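Local coordinates for protein PpiC-type peptidyl-prolyl cis-trans isomerase (Novosphingobium aromaticivorans, PDB 3GPK) that probably catalyses the cis-trans isomerisation of peptide bonds before proline, acting as a periplasmic folding helper through this parvulin-type domain of a longer protein, at residues Y8-I13 with L98-K103; I13-T18 with Y49-T54; A17-K22 with P88-G93. One frame throughout, in Å; residues are numbered along the deposited sequence.

How the interactions relate
All three contacts lie in one PpiC-type domain and hang on strand 7-16 and the loop after it. Along the chain that strand first meets strand 94-104 (interaction 1), then the loop behind helix 42-49 (interaction 2). The turn that follows it meets the end of strand 85-91 (interaction 3). Interactions 1 and 2 share Ile13; their centres are about 15 Å apart. Those of 2 and 3 are about 10 Å apart, and the Phe14 ring packs on Ile91 between them. The centres of interactions 1 and 3 are about 20 Å apart. Interaction 1 joins the two central strands of the antiparallel sheet, while 2 and 3 attach a loop and a turn to it.

Interaction 1 of 3, residues Y8-I13 with L98-K103; sequences YRIGEI and LYLIDK
Tyr8 has its CG anti to the carbonyl carbon (chi1 -56°), while Lys103 has its CG anti to the backbone N and stays extended to NZ. The two side chains therefore run side by side in the same direction. Lys103 CE comes to 3.5 Å from Tyr8 CE1, and one water joins Tyr8 OH to Lys103 NZ, accepting from the lysine. Leu100 CD1 reaches the edge of the same ring, in its plane, 3.8 Å from Tyr8 CD1. Leu100 CD1 also touches Ile10 CG1. Further along, Leu98 CD2 touches Ile10 CG2 and the CB of Glu12. This apolar row is backed by Met80 and by Leu73 and Ala77 of helix 71-79.

The other face carries Arg9 and Asp102, and Ile101 points at the partner strand beside them. Arg9 CB rests 3.6 Å from Asp102 CB, and Arg9 CD lies against Ile101 CG2. Arg9 NE and Asp102 OD2 are 6.1 Å apart, and the Arg9 guanidinium instead forms its salt bridge with Asp60. Asp102 OD1 accepts from Lys103 N.

The backbones are joined in antiparallel fashion. Arg9 N donates to Asp102 O at 2.9 Å, nearly straight at 169°. Arg9 O takes Asp102 N on a lone pair and also a weak, bent bond from Ile101 N. Gly11 and Tyr99 exchange a pair of bonds, the shorter from Gly11 N to Tyr99 O at 2.8 Å. Ile101 CD1 leans over the Gly11 backbone, 3.9 Å from Gly11 N. The register slips by one residue between Arg9 and Ile10, because Ile101 and Asp102 both face Arg9. This is a classic beta bulge, set in the two central strands of the four-stranded antiparallel sheet of a parvulin-type domain.

Interaction 2 of 3, residues I13-T18 with Y49-T54; sequences IFLAAT and YSEAST
Ser50 and Phe14 form the tight part of this contact. Ser50 OG stands anti to its own backbone N (chi1 -166°), which places it in line with Phe14 N. That N-H donates to it over 3.1 Å at an almost straight 176°. Ala52 N adds a weak bond to the same oxygen. One residue on, Glu51 N donates to Phe14 O at 2.8 Å, in the carbonyl plane. Ala52 CB makes an apolar contact with Phe14 CB at 4.1 Å. The backbone at Glu51 C and Ala52 N lies at the edge of the Phe14 ring. Ile13 CG2 packs on Ser50, and the Ile13 side chain also packs on Phe42, Tyr45 and Ala46 of helix 42-49.

The looser side is at Glu51, an exposed residue. Its extended chain runs along the strand from Phe14 O to Ala16 N, which gives Glu51 OE1 a weak bond at 3.0 Å. A water donates to both Glu51 OE2 and Ala16 O, so solvent helps hold this end. Two sound N-H to oxygen bonds and a weak third thus dock the loop after helix 42-49 onto the strand. The carboxylate acts as a backbone acceptor, and its charge is probably softened by water.

Interaction 3 of 3, residues A17-K22 with P88-G93; sequences ATEENK and PVEIRG. With SO4 (sulfate ion), chain C.
A salt-bridge network of Glu19, Lys22 and Glu90 ties the turn before helix 22-37 and the first residue of that helix to the end of strand 85-91. Lys22 is its hub. Its extended chain crosses Glu90 at about a right angle. Lys22 NZ bonds Glu90 OE2 at 2.7 Å on the anti lone pair. It reaches Glu19 OE2 at 2.9 Å on the syn lone pair, helped by the bend of Glu19 at chi2 (-56°). Two carbonyls are near: Ile91 O at 2.9 Å from Lys22 NZ, and Arg92 O at 3.2 Å, met from above its carbonyl plane. NZ has three protons for these four acceptors, so the Arg92 bond is probably the poorest. With an alanine in place of Lys22, both carboxylates and both carbonyls would probably lose their shared donor, and the like charges of Glu19 and Glu90 the cation offsetting them.

Nearby, Ala17 N donates to Gly93 O at 2.9 Å. A water lies within bonding distance of Glu19 OE2 and Arg92 O. Arg92 NH2 donates at 3.0 Å to O2 of a sulfate, probably from the crystallisation liquor, also held by Thr71. The ammonium between the two nearly coplanar carboxylates probably keeps both ionised.

Interaction 1 of 3, residues Y8-I13 with L98-K103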
loop_
_atom_site.group_PDB
_atom_site.type_symbol
_atom_site.label_atom_id
_atom_site.label_comp_id
_atom_site.label_asym_id
_atom_site.label_seq_id
_atom_site.Cartn_x
_atom_site.Cartn_y
_atom_site.Cartn_z
ATOM N N TYR A 8 -0.824 -0.385 -11.916
ATOM C CA TYR A 8 -1.005 -1.196 -10.729
ATOM C C TYR A 8 -2.231 -0.796 -9.948
ATOM O O TYR A 8 -2.483 0.388 -9.758
ATOM C CB TYR A 8 0.210 -1.043 -9.812
ATOM C CG TYR A 8 1.535 -1.380 -10.450
ATOM C CD1 TYR A 8 2.203 -2.560 -10.127
ATOM C CD2 TYR A 8 2.121 -0.522 -11.380
ATOM C CE1 TYR A 8 3.426 -2.878 -10.713
ATOM C CE2 TYR A 8 3.339 -0.829 -11.972
ATOM C CZ TYR A 8 3.985 -2.008 -11.633
ATOM O OH TYR A 8 5.193 -2.308 -12.215
ATOM N N ARG A 9 -2.999 -1.790 -9.507
ATOM C CA ARG A 9 -4.150 -1.510 -8.666
ATOM C C ARG A 9 -3.592 -1.810 -7.283
ATOM O O ARG A 9 -3.330 -2.964 -6.939
ATOM C CB ARG A 9 -5.324 -2.431 -8.972
ATOM C CG ARG A 9 -6.574 -2.000 -8.222
ATOM C CD ARG A 9 -7.789 -2.805 -8.615
ATOM N NE ARG A 9 -9.019 -2.210 -8.097
ATOM C CZ ARG A 9 -9.460 -0.998 -8.423
ATOM N NH1 ARG A 9 -8.769 -0.242 -9.264
ATOM N NH2 ARG A 9 -10.605 -0.549 -7.924
ATOM N N ILE A 10 -3.394 -0.761 -6.498
ATOM C CA ILE A 10 -2.797 -0.916 -5.183
ATOM C C ILE A 10 -3.674 -0.472 -4.028
ATOM O O ILE A 10 -4.428 0.495 -4.137
ATOM C CB ILE A 10 -1.457 -0.131 -5.126
ATOM C CG1 ILE A 10 -0.479 -0.707 -6.149
ATOM C CG2 ILE A 10 -0.859 -0.187 -3.726
ATOM C CD1 ILE A 10 0.799 0.090 -6.299
ATOM N N GLY A 11 -3.567 -1.208 -2.926
ATOM C CA GLY A 11 -4.291 -0.875 -1.717
ATOM C C GLY A 11 -3.239 -0.330 -0.768
ATOM O O GLY A 11 -2.118 -0.838 -0.731
ATOM N N GLU A 12 -3.578 0.711 -0.018
ATOM C CA GLU A 12 -2.619 1.297 0.919
ATOM C C GLU A 12 -3.207 1.622 2.281
ATOM O O GLU A 12 -4.339 2.086 2.385
ATOM C CB GLU A 12 -2.015 2.595 0.342
ATOM C CG GLU A 12 -1.160 3.386 1.361
ATOM C CD GLU A 12 -0.639 4.708 0.827
ATOM O OE1 GLU A 12 -1.372 5.373 0.062
ATOM O OE2 GLU A 12 0.499 5.088 1.186
ATOM N N ILE A 13 -2.426 1.354 3.323
ATOM C CA ILE A 13 -2.792 1.701 4.690
ATOM C C ILE A 13 -1.635 2.593 5.132
ATOM O O ILE A 13 -0.496 2.141 5.198
ATOM C CB ILE A 13 -2.864 0.473 5.628
ATOM C CG1 ILE A 13 -4.043 -0.428 5.230
ATOM C CG2 ILE A 13 -3.003 0.949 7.071
ATOM C CD1 ILE A 13 -4.187 -1.688 6.085
ATOM N N LEU A 98 1.372 -1.899 1.705
ATOM C CA LEU A 98 0.796 -2.001 0.371
ATOM C C LEU A 98 0.244 -3.385 0.083
ATOM O O LEU A 98 0.703 -4.385 0.634
ATOM C CB LEU A 98 1.846 -1.668 -0.690
ATOM C CG LEU A 98 2.548 -0.320 -0.602
ATOM C CD1 LEU A 98 3.600 -0.260 -1.700
ATOM C CD2 LEU A 98 1.538 0.823 -0.734
ATOM N N TYR A 99 -0.756 -3.419 -0.791
ATOM C CA TYR A 99 -1.386 -4.656 -1.215
ATOM C C TYR A 99 -1.553 -4.558 -2.724
ATOM O O TYR A 99 -2.271 -3.687 -3.223
ATOM C CB TYR A 99 -2.744 -4.821 -0.525
ATOM C CG TYR A 99 -3.482 -6.098 -0.877
ATOM C CD1 TYR A 99 -2.801 -7.307 -1.014
ATOM C CD2 TYR A 99 -4.867 -6.103 -1.030
ATOM C CE1 TYR A 99 -3.481 -8.493 -1.295
ATOM C CE2 TYR A 99 -5.558 -7.283 -1.312
ATOM C CZ TYR A 99 -4.856 -8.472 -1.441
ATOM O OH TYR A 99 -5.535 -9.637 -1.719
ATOM N N LEU A 100 -0.869 -5.429 -3.458
ATOM C CA LEU A 100 -0.974 -5.412 -4.909
ATOM C C LEU A 100 -2.209 -6.197 -5.336
ATOM O O LEU A 100 -2.161 -7.415 -5.521
ATOM C CB LEU A 100 0.286 -5.991 -5.551
ATOM C CG LEU A 100 0.339 -5.847 -7.078
ATOM C CD1 LEU A 100 0.112 -4.392 -7.480
ATOM C CD2 LEU A 100 1.690 -6.331 -7.582
ATOM N N ILE A 101 -3.314 -5.474 -5.491
ATOM C CA ILE A 101 -4.598 -6.053 -5.864
ATOM C C ILE A 101 -4.656 -6.587 -7.290
ATOM O O ILE A 101 -5.156 -7.682 -7.528
ATOM C CB ILE A 101 -5.730 -5.014 -5.698
ATOM C CG1 ILE A 101 -5.774 -4.516 -4.249
ATOM C CG2 ILE A 101 -7.059 -5.627 -6.113
ATOM C CD1 ILE A 101 -6.648 -3.293 -4.038
ATOM N N ASP A 102 -4.149 -5.812 -8.239
ATOM C CA ASP A 102 -4.188 -6.228 -9.633
ATOM C C ASP A 102 -3.036 -5.568 -10.380
ATOM O O ASP A 102 -2.408 -4.635 -9.880
ATOM C CB ASP A 102 -5.527 -5.806 -10.253
ATOM C CG ASP A 102 -5.961 -6.705 -11.405
ATOM O OD1 ASP A 102 -5.160 -7.546 -11.856
ATOM O OD2 ASP A 102 -7.117 -6.557 -11.862
ATOM N N LYS A 103 -2.762 -6.059 -11.581
ATOM C CA LYS A 103 -1.686 -5.512 -12.389
ATOM C C LYS A 103 -1.958 -5.789 -13.865
ATOM O O LYS A 103 -2.434 -6.861 -14.226
ATOM C CB LYS A 103 -0.356 -6.136 -11.965
ATOM C CG LYS A 103 0.864 -5.571 -12.672
ATOM C CD LYS A 103 2.133 -6.164 -12.083
ATOM C CE LYS A 103 3.382 -5.643 -12.778
ATOM N NZ LYS A 103 4.616 -6.164 -12.120
HETATM O O HOH W 1 6.512 -4.485 -11.863
#

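Interaction 2 of 3, residues I13-T18 with Y49-T54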
loop_
_atom_site.group_PDB
_atom_site.type_symbol
_atom_site.label_atom_id
_atom_site.label_comp_id
_atom_site.label_asym_id
_atom_site.label_seq_id
_atom_site.Cartn_x
_atom_site.Cartn_y
_atom_site.Cartn_z
ATOM N N ILE A 13 -2.426 1.354 3.323
ATOM C CA ILE A 13 -2.792 1.701 4.690
ATOM C C ILE A 13 -1.635 2.593 5.132
ATOM O O ILE A 13 -0.496 2.141 5.198
ATOM C CB ILE A 13 -2.864 0.473 5.628
ATOM C CG1 ILE A 13 -4.043 -0.428 5.230
ATOM C CG2 ILE A 13 -3.003 0.949 7.071
ATOM C CD1 ILE A 13 -4.187 -1.688 6.085
ATOM N N PHE A 14 -1.926 3.861 5.402
ATOM C CA PHE A 14 -0.901 4.810 5.815
ATOM C C PHE A 14 -1.022 5.193 7.277
ATOM O O PHE A 14 -2.108 5.525 7.745
ATOM C CB PHE A 14 -0.995 6.073 4.958
ATOM C CG PHE A 14 -0.149 7.208 5.458
ATOM C CD1 PHE A 14 1.239 7.122 5.437
ATOM C CD2 PHE A 14 -0.744 8.353 5.975
ATOM C CE1 PHE A 14 2.026 8.158 5.927
ATOM C CE2 PHE A 14 0.032 9.394 6.469
ATOM C CZ PHE A 14 1.421 9.297 6.446
ATOM N N LEU A 15 0.097 5.146 7.995
ATOM C CA LEU A 15 0.115 5.531 9.402
ATOM C C LEU A 15 1.130 6.659 9.530
ATOM O O LEU A 15 2.323 6.461 9.301
ATOM C CB LEU A 15 0.532 4.359 10.292
ATOM C CG LEU A 15 -0.326 3.092 10.278
ATOM C CD1 LEU A 15 0.115 2.206 11.431
ATOM C CD2 LEU A 15 -1.806 3.437 10.426
ATOM N N ALA A 16 0.643 7.845 9.877
ATOM C CA ALA A 16 1.509 9.010 10.012
ATOM C C ALA A 16 2.345 8.950 11.279
ATOM O O ALA A 16 1.905 8.435 12.306
ATOM C CB ALA A 16 0.665 10.282 10.005
ATOM N N ALA A 17 3.561 9.476 11.207
ATOM C CA ALA A 17 4.430 9.481 12.375
ATOM C C ALA A 17 5.550 10.492 12.245
ATOM O O ALA A 17 6.189 10.598 11.196
ATOM C CB ALA A 17 5.024 8.090 12.602
ATOM N N THR A 18 5.781 11.239 13.317
ATOM C CA THR A 18 6.866 12.202 13.327
ATOM C C THR A 18 8.104 11.332 13.485
ATOM O O THR A 18 7.994 10.167 13.874
ATOM C CB THR A 18 6.749 13.165 14.516
ATOM O OG1 THR A 18 6.700 12.415 15.734
ATOM C CG2 THR A 18 5.489 14.009 14.396
ATOM N N TYR A 49 -7.547 1.762 10.384
ATOM C CA TYR A 49 -6.248 2.371 10.640
ATOM C C TYR A 49 -5.655 3.373 9.666
ATOM O O TYR A 49 -4.820 4.178 10.068
ATOM C CB TYR A 49 -5.211 1.261 10.847
ATOM C CG TYR A 49 -5.456 0.413 12.070
ATOM C CD1 TYR A 49 -5.297 0.944 13.352
ATOM C CD2 TYR A 49 -5.851 -0.917 11.952
ATOM C CE1 TYR A 49 -5.525 0.170 14.485
ATOM C CE2 TYR A 49 -6.082 -1.703 13.085
ATOM C CZ TYR A 49 -5.918 -1.150 14.343
ATOM O OH TYR A 49 -6.156 -1.902 15.468
ATOM N N SER A 50 -6.043 3.344 8.397
ATOM C CA SER A 50 -5.409 4.273 7.478
ATOM C C SER A 50 -5.728 5.720 7.779
ATOM O O SER A 50 -6.875 6.083 8.051
ATOM C CB SER A 50 -5.757 3.958 6.025
ATOM O OG SER A 50 -4.874 4.677 5.172
ATOM N N GLU A 51 -4.689 6.544 7.733
ATOM C CA GLU A 51 -4.829 7.964 7.997
ATOM C C GLU A 51 -4.833 8.769 6.704
ATOM O O GLU A 51 -4.767 9.994 6.719
ATOM C CB GLU A 51 -3.709 8.411 8.933
ATOM C CG GLU A 51 -3.897 7.876 10.343
ATOM C CD GLU A 51 -2.633 7.933 11.177
ATOM O OE1 GLU A 51 -1.902 8.935 11.083
ATOM O OE2 GLU A 51 -2.381 6.980 11.940
ATOM N N ALA A 52 -4.913 8.062 5.583
ATOM C CA ALA A 52 -4.969 8.694 4.274
ATOM C C ALA A 52 -6.444 8.892 3.930
ATOM O O ALA A 52 -7.314 8.227 4.494
ATOM C CB ALA A 52 -4.302 7.813 3.233
ATOM N N SER A 53 -6.714 9.803 3.005
ATOM C CA SER A 53 -8.079 10.104 2.587
ATOM C C SER A 53 -8.772 8.926 1.907
ATOM O O SER A 53 -9.989 8.940 1.718
ATOM C CB SER A 53 -8.072 11.309 1.641
ATOM O OG SER A 53 -7.282 11.045 0.493
ATOM N N THR A 54 -7.998 7.912 1.536
ATOM C CA THR A 54 -8.545 6.734 0.873
ATOM C C THR A 54 -8.995 5.664 1.869
ATOM O O THR A 54 -9.435 4.586 1.472
ATOM C CB THR A 54 -7.512 6.101 -0.083
ATOM O OG1 THR A 54 -6.293 5.859 0.627
ATOM C CG2 THR A 54 -7.230 7.030 -1.260
HETATM O O HOH W 2 0.002 6.716 13.115
#

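Interaction 3 of 3, residues A17-K22 with P88-G93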
loop_
_atom_site.group_PDB
_atom_site.type_symbol
_atom_site.label_atom_id
_atom_site.label_comp_id
_atom_site.label_asym_id
_atom_site.label_seq_id
_atom_site.Cartn_x
_atom_site.Cartn_y
_atom_site.Cartn_z
ATOM N N ALA A 17 3.561 9.476 11.207
ATOM C CA ALA A 17 4.430 9.481 12.375
ATOM C C ALA A 17 5.550 10.492 12.245
ATOM O O ALA A 17 6.189 10.598 11.196
ATOM C CB ALA A 17 5.024 8.090 12.602
ATOM N N THR A 18 5.781 11.239 13.317
ATOM C CA THR A 18 6.866 12.202 13.327
ATOM C C THR A 18 8.104 11.332 13.485
ATOM O O THR A 18 7.994 10.167 13.874
ATOM C CB THR A 18 6.749 13.165 14.516
ATOM O OG1 THR A 18 6.700 12.415 15.734
ATOM C CG2 THR A 18 5.489 14.009 14.396
ATOM N N GLU A 19 9.280 11.870 13.189
ATOM C CA GLU A 19 10.488 11.068 13.307
ATOM C C GLU A 19 10.616 10.465 14.698
ATOM O O GLU A 19 11.034 9.321 14.844
ATOM C CB GLU A 19 11.725 11.906 12.976
ATOM C CG GLU A 19 11.738 12.431 11.547
ATOM C CD GLU A 19 11.603 11.327 10.508
ATOM O OE1 GLU A 19 12.530 10.499 10.383
ATOM O OE2 GLU A 19 10.563 11.288 9.817
ATOM N N GLU A 20 10.233 11.232 15.713
ATOM C CA GLU A 20 10.312 10.777 17.096
ATOM C C GLU A 20 9.401 9.590 17.389
ATOM O O GLU A 20 9.744 8.717 18.189
ATOM C CB GLU A 20 9.951 11.920 18.048
ATOM C CG GLU A 20 10.910 13.101 18.029
ATOM C CD GLU A 20 10.986 13.793 16.683
ATOM O OE1 GLU A 20 9.932 14.227 16.171
ATOM O OE2 GLU A 20 12.106 13.907 16.137
ATOM N N ASN A 21 8.237 9.565 16.745
ATOM C CA ASN A 21 7.273 8.492 16.958
ATOM C C ASN A 21 7.366 7.353 15.956
ATOM O O ASN A 21 6.638 6.369 16.080
ATOM C CB ASN A 21 5.848 9.049 16.922
ATOM C CG ASN A 21 5.531 9.914 18.119
ATOM O OD1 ASN A 21 5.778 9.525 19.259
ATOM N ND2 ASN A 21 4.969 11.089 17.870
ATOM N N LYS A 22 8.258 7.460 14.979
ATOM C CA LYS A 22 8.344 6.412 13.970
ATOM C C LYS A 22 8.570 4.991 14.479
ATOM O O LYS A 22 7.876 4.065 14.059
ATOM C CB LYS A 22 9.374 6.782 12.894
ATOM C CG LYS A 22 8.746 7.591 11.750
ATOM C CD LYS A 22 9.725 7.916 10.624
ATOM C CE LYS A 22 8.995 8.550 9.436
ATOM N NZ LYS A 22 9.899 8.894 8.303
ATOM N N PRO A 88 5.701 -2.902 6.704
ATOM C CA PRO A 88 5.584 -1.453 6.503
ATOM C C PRO A 88 6.796 -0.822 5.828
ATOM O O PRO A 88 7.943 -1.196 6.092
ATOM C CB PRO A 88 5.352 -0.916 7.916
ATOM C CG PRO A 88 5.923 -1.955 8.796
ATOM C CD PRO A 88 5.631 -3.253 8.131
ATOM N N VAL A 89 6.524 0.129 4.942
ATOM C CA VAL A 89 7.571 0.835 4.217
ATOM C C VAL A 89 7.629 2.270 4.719
ATOM O O VAL A 89 6.620 2.977 4.698
ATOM C CB VAL A 89 7.278 0.870 2.700
ATOM C CG1 VAL A 89 8.379 1.625 1.970
ATOM C CG2 VAL A 89 7.154 -0.543 2.155
ATOM N N GLU A 90 8.804 2.707 5.167
ATOM C CA GLU A 90 8.933 4.075 5.651
ATOM C C GLU A 90 8.896 5.091 4.520
ATOM O O GLU A 90 9.491 4.877 3.467
ATOM C CB GLU A 90 10.248 4.275 6.424
ATOM C CG GLU A 90 10.425 5.715 6.892
ATOM C CD GLU A 90 11.706 5.964 7.673
ATOM O OE1 GLU A 90 12.616 5.111 7.637
ATOM O OE2 GLU A 90 11.801 7.031 8.315
ATOM N N ILE A 91 8.174 6.184 4.742
ATOM C CA ILE A 91 8.117 7.284 3.786
ATOM C C ILE A 91 8.308 8.527 4.642
ATOM O O ILE A 91 8.313 8.435 5.865
ATOM C CB ILE A 91 6.780 7.353 3.006
ATOM C CG1 ILE A 91 5.593 7.468 3.964
ATOM C CG2 ILE A 91 6.660 6.135 2.102
ATOM C CD1 ILE A 91 4.274 7.653 3.252
ATOM N N ARG A 92 8.468 9.690 4.025
ATOM C CA ARG A 92 8.706 10.888 4.814
ATOM C C ARG A 92 7.758 11.119 5.988
ATOM O O ARG A 92 8.206 11.392 7.099
ATOM C CB ARG A 92 8.711 12.127 3.916
ATOM C CG ARG A 92 9.812 12.126 2.878
ATOM C CD ARG A 92 9.944 13.493 2.227
ATOM N NE ARG A 92 11.017 13.525 1.239
ATOM C CZ ARG A 92 10.991 12.863 0.087
ATOM N NH1 ARG A 92 9.939 12.113 -0.225
ATOM N NH2 ARG A 92 12.016 12.947 -0.751
ATOM N N GLY A 93 6.457 10.992 5.753
ATOM C CA GLY A 93 5.493 11.247 6.810
ATOM C C GLY A 93 5.027 10.103 7.691
ATOM O O GLY A 93 4.134 10.291 8.518
HETATM S S SO4 C . 12.837 11.694 -3.964
HETATM O O1 SO4 C . 12.913 12.552 -5.164
HETATM O O2 SO4 C . 11.459 11.715 -3.434
HETATM O O3 SO4 C . 13.211 10.314 -4.331
HETATM O O4 SO4 C . 13.761 12.193 -2.923
HETATM O O HOH W 3 8.067 12.072 9.762
#